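Local coordinates for Cgl0159-like domain-containing protein (Corynebacterium glutamicum, PDB 3FOK) that is of unknown function but adopts a TIM-barrel fold, the scaffold of many enzymes, at residues V47-P52 with T275-Q280; L57-G60 with A65-N68. All coordinates share one frame; numbering follows the deposited sequence.

Overall arrangement
From the N terminus the chain passes through helices 8-20 and 23-30 into strand 44-48, whose end opens interaction 1. The loop that follows folds back on itself before helix 69-81, and interaction 2 closes this loop, with four residues between 57-60 and 65-68. The chain then runs round the rest of the barrel to strand 267-272, after which loop 275-280 returns to 47-52 and closes the large loop. Interaction 2 is nested inside interaction 1. Their centres lie about 9 Å apart, and they touch: Y278 and H51 both pack on M66, V59 meets Y278, and P52 meets L57. Together they tie the loop after strand 267-272 to the loop between strand 44-48 and helix 69-81.

Interaction 1 of 2, residues V47-P52 with T275-Q280; sequences VAADHP and TLLYPQ
V47 and L277 form the heart of a small, buried apolar contact, with A48 and A49 extending it along the chain. The CG1 methyl of V47 lies against the branched end of L277, 3.9 Å from L277 CG and equally close to its CD2. That methyl stands anti to the backbone N (chi1 -163°), which brings it to the leucine while CG2 is held anti to the carbonyl carbon. The two side chains cross at a slant, and the V47 methyl sits at the fork made by CG and CD2 of the leucine. A compact beta-branched residue suits a strand position here, and leucine adds the reach that a loop residue needs to arrive at the strand. The other leucine methyl, CD1, extends along segment 47-52: it comes within 4.3 Å of A49 CB, a looser apolar touch on the small alanine side chain.

Polar atoms contribute by proximity alone. L277 CD1 sits 3.6 Å from A48 O, a van der Waals approach of methyl to carbonyl. Within 47-52, D50 OD2 lies 4.0 Å above the plane of the H51 ring, toward its rim, and A48 O is at the ring edge. D50 OD1 is hydrogen-bonded to S112 OG, and D50 O to R115 NE, so this acidic residue is held where the chain leaves the barrel strand.

The setting is the closure of a TIM barrel. Strand 44-48 runs parallel to both 87-90 and 267-272, with backbone hydrogen bonds joining V47 to G87 and L89, and A48 to V272. Just beyond the last strand, L277 folds over the C-terminal end of the first, and both V47 and L277 pack on M76 of helix 69-81. L276 also packs on A291, and P279 on V284 and A287, of helix 284-295.

Interaction 2 of 2, residues L57-G60 with A65-N68; sequences LAVG and AMAN
The loop between the first barrel strand and helix 69-81 doubles back here, bringing L57 and V59 against A65, M66 and A67 in a mostly apolar contact. L57 does the most: its CD1 methyl lies 3.9 Å from CB of M66, a selenomethionine in the crystal. L57 CG, at 4.4 Å, faces the methyl CB of A67 more loosely. With CG anti to the carbonyl carbon (chi1 -61°), the leucine branch lies alongside the 66-67 backbone; L57 CG passes A67 CA at 4.1 Å, where the small side chain of A67 adds little bulk.

In a TIM barrel this is a beta-alpha loop, at the end of the barrel where such folds usually carry their active site, though none is established for this protein. The return arm leads straight into the helix: N68 occupies its N-cap position, where asparagine is a common residue.

V59 holds the other end of the loop. Its CG2 methyl meets A65 CB at 3.9 Å and comes within 4.4 Å of M66 CG. A65 and M66 are both modelled with positive phi, but the backbone here is doubtful, because the L57 and A65 carbonyls approach too closely in the model. M66 bends at chi3 (94°), its end leading away from 57-60. Across the subunit interface, L57 packs on Q204 and A67 on I203, both of a neighbouring subunit.

Interaction 1 of 2, residues V47-P52 with T275-Q280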
ATOM      1  N   VAL A  47      19.922 -27.752 -11.811  1.00 19.57           N
ATOM      2  CA  VAL A  47      18.979 -27.875 -12.912  1.00 18.91           C
ATOM      3  C   VAL A  47      17.718 -27.078 -12.578  1.00 18.22           C
ATOM      4  O   VAL A  47      17.128 -27.245 -11.512  1.00 17.77           O
ATOM      5  CB  VAL A  47      18.608 -29.346 -13.173  1.00 19.76           C
ATOM      6  CG1 VAL A  47      17.970 -29.470 -14.543  1.00 18.83           C
ATOM      7  CG2 VAL A  47      19.848 -30.225 -13.080  1.00 21.99           C
ATOM      8  N   ALA A  48      17.309 -26.216 -13.503  1.00 18.08           N
ATOM      9  CA  ALA A  48      16.150 -25.351 -13.309  1.00 19.32           C
ATOM     10  C   ALA A  48      14.850 -25.815 -13.960  1.00 20.57           C
ATOM     11  O   ALA A  48      14.844 -26.320 -15.085  1.00 21.90           O
ATOM     12  CB  ALA A  48      16.488 -23.951 -13.798  1.00 18.17           C
ATOM     13  N   ALA A  49      13.745 -25.606 -13.250  1.00 20.74           N
ATOM     14  CA  ALA A  49      12.427 -25.986 -13.740  1.00 20.39           C
ATOM     15  C   ALA A  49      11.329 -25.105 -13.148  1.00 20.64           C
ATOM     16  O   ALA A  49      10.264 -25.595 -12.780  1.00 22.78           O
ATOM     17  CB  ALA A  49      12.153 -27.452 -13.418  1.00 20.92           C
ATOM     18  N   ASP A  50      11.576 -23.804 -13.066  1.00 20.44           N
ATOM     19  CA  ASP A  50      10.580 -22.888 -12.515  1.00 21.67           C
ATOM     20  C   ASP A  50       9.836 -22.114 -13.604  1.00 21.69           C
ATOM     21  O   ASP A  50       9.126 -21.147 -13.312  1.00 21.37           O
ATOM     22  CB  ASP A  50      11.227 -21.894 -11.535  1.00 22.17           C
ATOM     23  CG  ASP A  50      12.249 -20.993 -12.199  1.00 22.46           C
ATOM     24  OD1 ASP A  50      12.513 -19.901 -11.657  1.00 23.66           O
ATOM     25  OD2 ASP A  50      12.799 -21.375 -13.252  1.00 25.29           O
ATOM     26  N   HIS A  51       9.985 -22.552 -14.852  1.00 20.50           N
ATOM     27  CA  HIS A  51       9.344 -21.885 -15.982  1.00 20.99           C
ATOM     28  C   HIS A  51       7.816 -22.007 -16.054  1.00 20.67           C
ATOM     29  O   HIS A  51       7.123 -21.022 -16.312  1.00 20.67           O
ATOM     30  CB  HIS A  51       9.931 -22.397 -17.299  1.00 21.45           C
ATOM     31  CG  HIS A  51      11.415 -22.560 -17.280  1.00 21.48           C
ATOM     32  ND1 HIS A  51      12.048 -23.534 -16.538  1.00 21.95           N
ATOM     33  CD2 HIS A  51      12.398 -21.882 -17.925  1.00 20.66           C
ATOM     34  CE1 HIS A  51      13.353 -23.451 -16.726  1.00 24.52           C
ATOM     35  NE2 HIS A  51      13.590 -22.457 -17.564  1.00 23.84           N
ATOM     36  N   PRO A  52       7.272 -23.217 -15.843  1.00 19.81           N
ATOM     37  CA  PRO A  52       5.818 -23.401 -15.906  1.00 19.92           C
ATOM     38  C   PRO A  52       5.016 -22.368 -15.118  1.00 19.98           C
ATOM     39  O   PRO A  52       4.078 -21.766 -15.644  1.00 20.96           O
ATOM     40  CB  PRO A  52       5.628 -24.813 -15.362  1.00 19.89           C
ATOM     41  CG  PRO A  52       6.875 -25.505 -15.802  1.00 19.70           C
ATOM     42  CD  PRO A  52       7.940 -24.480 -15.479  1.00 20.12           C
ATOM     43  N   THR A 275      17.550 -26.333 -21.760  1.00 30.41           N
ATOM     44  CA  THR A 275      18.477 -27.116 -22.578  1.00 31.74           C
ATOM     45  C   THR A 275      18.836 -28.524 -22.097  1.00 32.28           C
ATOM     46  O   THR A 275      18.963 -29.444 -22.908  1.00 33.21           O
ATOM     47  CB  THR A 275      19.783 -26.321 -22.814  1.00 32.61           C
ATOM     48  OG1 THR A 275      19.566 -25.356 -23.850  1.00 33.38           O
ATOM     49  CG2 THR A 275      20.924 -27.243 -23.211  1.00 35.68           C
ATOM     50  N   LEU A 276      18.991 -28.694 -20.788  1.00 31.92           N
ATOM     51  CA  LEU A 276      19.358 -29.986 -20.219  1.00 31.36           C
ATOM     52  C   LEU A 276      18.174 -30.948 -20.125  1.00 32.32           C
ATOM     53  O   LEU A 276      18.331 -32.158 -20.303  1.00 32.60           O
ATOM     54  CB  LEU A 276      20.004 -29.769 -18.849  1.00 30.01           C
ATOM     55  CG  LEU A 276      21.206 -28.817 -18.912  1.00 28.75           C
ATOM     56  CD1 LEU A 276      21.719 -28.544 -17.511  1.00 30.96           C
ATOM     57  CD2 LEU A 276      22.302 -29.413 -19.787  1.00 28.86           C
ATOM     58  N   LEU A 277      16.998 -30.410 -19.820  1.00 33.14           N
ATOM     59  CA  LEU A 277      15.770 -31.202 -19.761  1.00 32.84           C
ATOM     60  C   LEU A 277      15.196 -30.871 -21.128  1.00 34.49           C
ATOM     61  O   LEU A 277      15.322 -29.737 -21.574  1.00 36.69           O
ATOM     62  CB  LEU A 277      14.822 -30.665 -18.691  1.00 31.13           C
ATOM     63  CG  LEU A 277      15.314 -30.447 -17.260  1.00 30.77           C
ATOM     64  CD1 LEU A 277      14.329 -29.550 -16.529  1.00 29.94           C
ATOM     65  CD2 LEU A 277      15.474 -31.781 -16.547  1.00 29.29           C
ATOM     66  N   TYR A 278      14.577 -31.828 -21.807  1.00 35.36           N
ATOM     67  CA  TYR A 278      14.025 -31.540 -23.132  1.00 36.30           C
ATOM     68  C   TYR A 278      15.126 -31.145 -24.118  1.00 37.27           C
ATOM     69  O   TYR A 278      15.063 -30.075 -24.726  1.00 36.71           O
ATOM     70  CB  TYR A 278      13.022 -30.383 -23.070  1.00 34.33           C
ATOM     71  CG  TYR A 278      11.986 -30.512 -21.991  1.00 34.66           C
ATOM     72  CD1 TYR A 278      10.910 -31.388 -22.124  1.00 33.62           C
ATOM     73  CD2 TYR A 278      12.099 -29.774 -20.814  1.00 34.79           C
ATOM     74  CE1 TYR A 278       9.972 -31.526 -21.108  1.00 34.15           C
ATOM     75  CE2 TYR A 278      11.173 -29.909 -19.794  1.00 34.34           C
ATOM     76  CZ  TYR A 278      10.113 -30.785 -19.945  1.00 33.44           C
ATOM     77  OH  TYR A 278       9.205 -30.929 -18.923  1.00 34.03           O
ATOM     78  N   PRO A 279      16.165 -31.980 -24.266  1.00 38.63           N
ATOM     79  CA  PRO A 279      17.206 -31.592 -25.221  1.00 39.12           C
ATOM     80  C   PRO A 279      16.604 -31.682 -26.622  1.00 40.44           C
ATOM     81  O   PRO A 279      15.502 -32.198 -26.790  1.00 39.95           O
ATOM     82  CB  PRO A 279      18.294 -32.635 -24.987  1.00 38.31           C
ATOM     83  CG  PRO A 279      18.100 -33.012 -23.546  1.00 38.73           C
ATOM     84  CD  PRO A 279      16.602 -33.121 -23.446  1.00 38.18           C
ATOM     85  N   GLN A 280      17.323 -31.182 -27.621  1.00 42.60           N
ATOM     86  CA  GLN A 280      16.843 -31.204 -29.001  1.00 44.92           C
ATOM     87  C   GLN A 280      16.560 -32.635 -29.459  1.00 45.15           C
ATOM     88  O   GLN A 280      15.688 -32.874 -30.295  1.00 44.22           O
ATOM     89  CB  GLN A 280      17.879 -30.539 -29.912  1.00 46.98           C
ATOM     90  CG  GLN A 280      17.371 -30.170 -31.298  1.00 49.16           C
ATOM     91  CD  GLN A 280      18.046 -28.918 -31.835  1.00 51.07           C
ATOM     92  OE1 GLN A 280      17.870 -28.549 -32.997  1.00 49.94           O
ATOM     93  NE2 GLN A 280      18.817 -28.248 -30.978  1.00 51.38           N
TER

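Interaction 2 of 2, residues L57-G60 with A65-N68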
ATOM      1  N   LEU A  57       5.742 -22.711 -21.052  1.00 24.06           N
ATOM      2  CA  LEU A  57       5.936 -24.146 -21.258  1.00 26.36           C
ATOM      3  C   LEU A  57       6.765 -24.508 -22.494  1.00 27.08           C
ATOM      4  O   LEU A  57       7.060 -25.678 -22.715  1.00 27.72           O
ATOM      5  CB  LEU A  57       4.585 -24.869 -21.380  1.00 24.19           C
ATOM      6  CG  LEU A  57       3.512 -24.896 -20.284  1.00 26.11           C
ATOM      7  CD1 LEU A  57       4.161 -25.141 -18.926  1.00 24.22           C
ATOM      8  CD2 LEU A  57       2.736 -23.597 -20.286  1.00 26.20           C
ATOM      9  N   ALA A  58       7.156 -23.525 -23.293  1.00 28.05           N
ATOM     10  CA  ALA A  58       7.903 -23.813 -24.520  1.00 29.55           C
ATOM     11  C   ALA A  58       9.396 -24.142 -24.418  1.00 30.53           C
ATOM     12  O   ALA A  58      10.073 -23.773 -23.461  1.00 30.52           O
ATOM     13  CB  ALA A  58       7.707 -22.665 -25.509  1.00 28.69           C
ATOM     14  N   VAL A  59       9.884 -24.846 -25.438  1.00 33.69           N
ATOM     15  CA  VAL A  59      11.290 -25.236 -25.569  1.00 35.77           C
ATOM     16  C   VAL A  59      11.657 -25.190 -27.059  1.00 38.18           C
ATOM     17  O   VAL A  59      12.772 -24.846 -27.433  1.00 40.11           O
ATOM     18  CB  VAL A  59      11.546 -26.662 -25.019  1.00 35.11           C
ATOM     19  CG1 VAL A  59      13.011 -27.034 -25.201  1.00 34.46           C
ATOM     20  CG2 VAL A  59      11.182 -26.728 -23.541  1.00 34.19           C
ATOM     21  N   GLY A  60      10.684 -25.524 -27.897  1.00 41.63           N
ATOM     22  CA  GLY A  60      10.832 -25.526 -29.348  1.00 42.91           C
ATOM     23  C   GLY A  60       9.460 -26.013 -29.771  1.00 44.71           C
ATOM     24  O   GLY A  60       9.005 -25.887 -30.912  1.00 43.91           O
ATOM     25  N   ALA A  65       5.863 -30.121 -23.707  1.00 46.13           N
ATOM     26  CA  ALA A  65       7.138 -29.732 -23.129  1.00 43.45           C
ATOM     27  C   ALA A  65       6.811 -28.912 -21.892  1.00 42.41           C
ATOM     28  O   ALA A  65       6.386 -27.765 -21.991  1.00 43.99           O
ATOM     29  CB  ALA A  65       7.947 -28.900 -24.124  1.00 41.51           C
HETATM   30  N   MSE A  66       6.996 -29.521 -20.727  1.00 40.64           N
HETATM   31  CA  MSE A  66       6.728 -28.876 -19.446  1.00 37.44           C
HETATM   32  C   MSE A  66       5.242 -28.865 -19.109  1.00 34.19           C
HETATM   33  O   MSE A  66       4.872 -28.792 -17.938  1.00 35.79           O
HETATM   34  CB  MSE A  66       7.297 -27.452 -19.434  1.00 38.73           C
HETATM   35  CG  MSE A  66       8.760 -27.400 -19.878  1.00 41.26           C
HETATM   36 SE   MSE A  66       9.798 -25.908 -19.211  1.00 45.83          SE
HETATM   37  CE  MSE A  66      10.548 -26.765 -17.646  1.00 42.69           C
ATOM     38  N   ALA A  67       4.390 -28.953 -20.126  1.00 30.62           N
ATOM     39  CA  ALA A  67       2.947 -28.973 -19.901  1.00 28.32           C
ATOM     40  C   ALA A  67       2.586 -30.224 -19.105  1.00 25.95           C
ATOM     41  O   ALA A  67       1.721 -30.191 -18.234  1.00 24.15           O
ATOM     42  CB  ALA A  67       2.200 -28.965 -21.233  1.00 28.82           C
ATOM     43  N   ASN A  68       3.262 -31.326 -19.409  1.00 24.58           N
ATOM     44  CA  ASN A  68       3.025 -32.583 -18.711  1.00 22.67           C
ATOM     45  C   ASN A  68       3.914 -32.603 -17.473  1.00 23.21           C
ATOM     46  O   ASN A  68       5.122 -32.831 -17.566  1.00 22.88           O
ATOM     47  CB  ASN A  68       3.353 -33.765 -19.630  1.00 22.71           C
ATOM     48  CG  ASN A  68       3.071 -35.107 -18.982  1.00 23.77           C
ATOM     49  OD1 ASN A  68       2.710 -36.070 -19.663  1.00 22.67           O
ATOM     50  ND2 ASN A  68       3.244 -35.183 -17.665  1.00 23.48           N
TER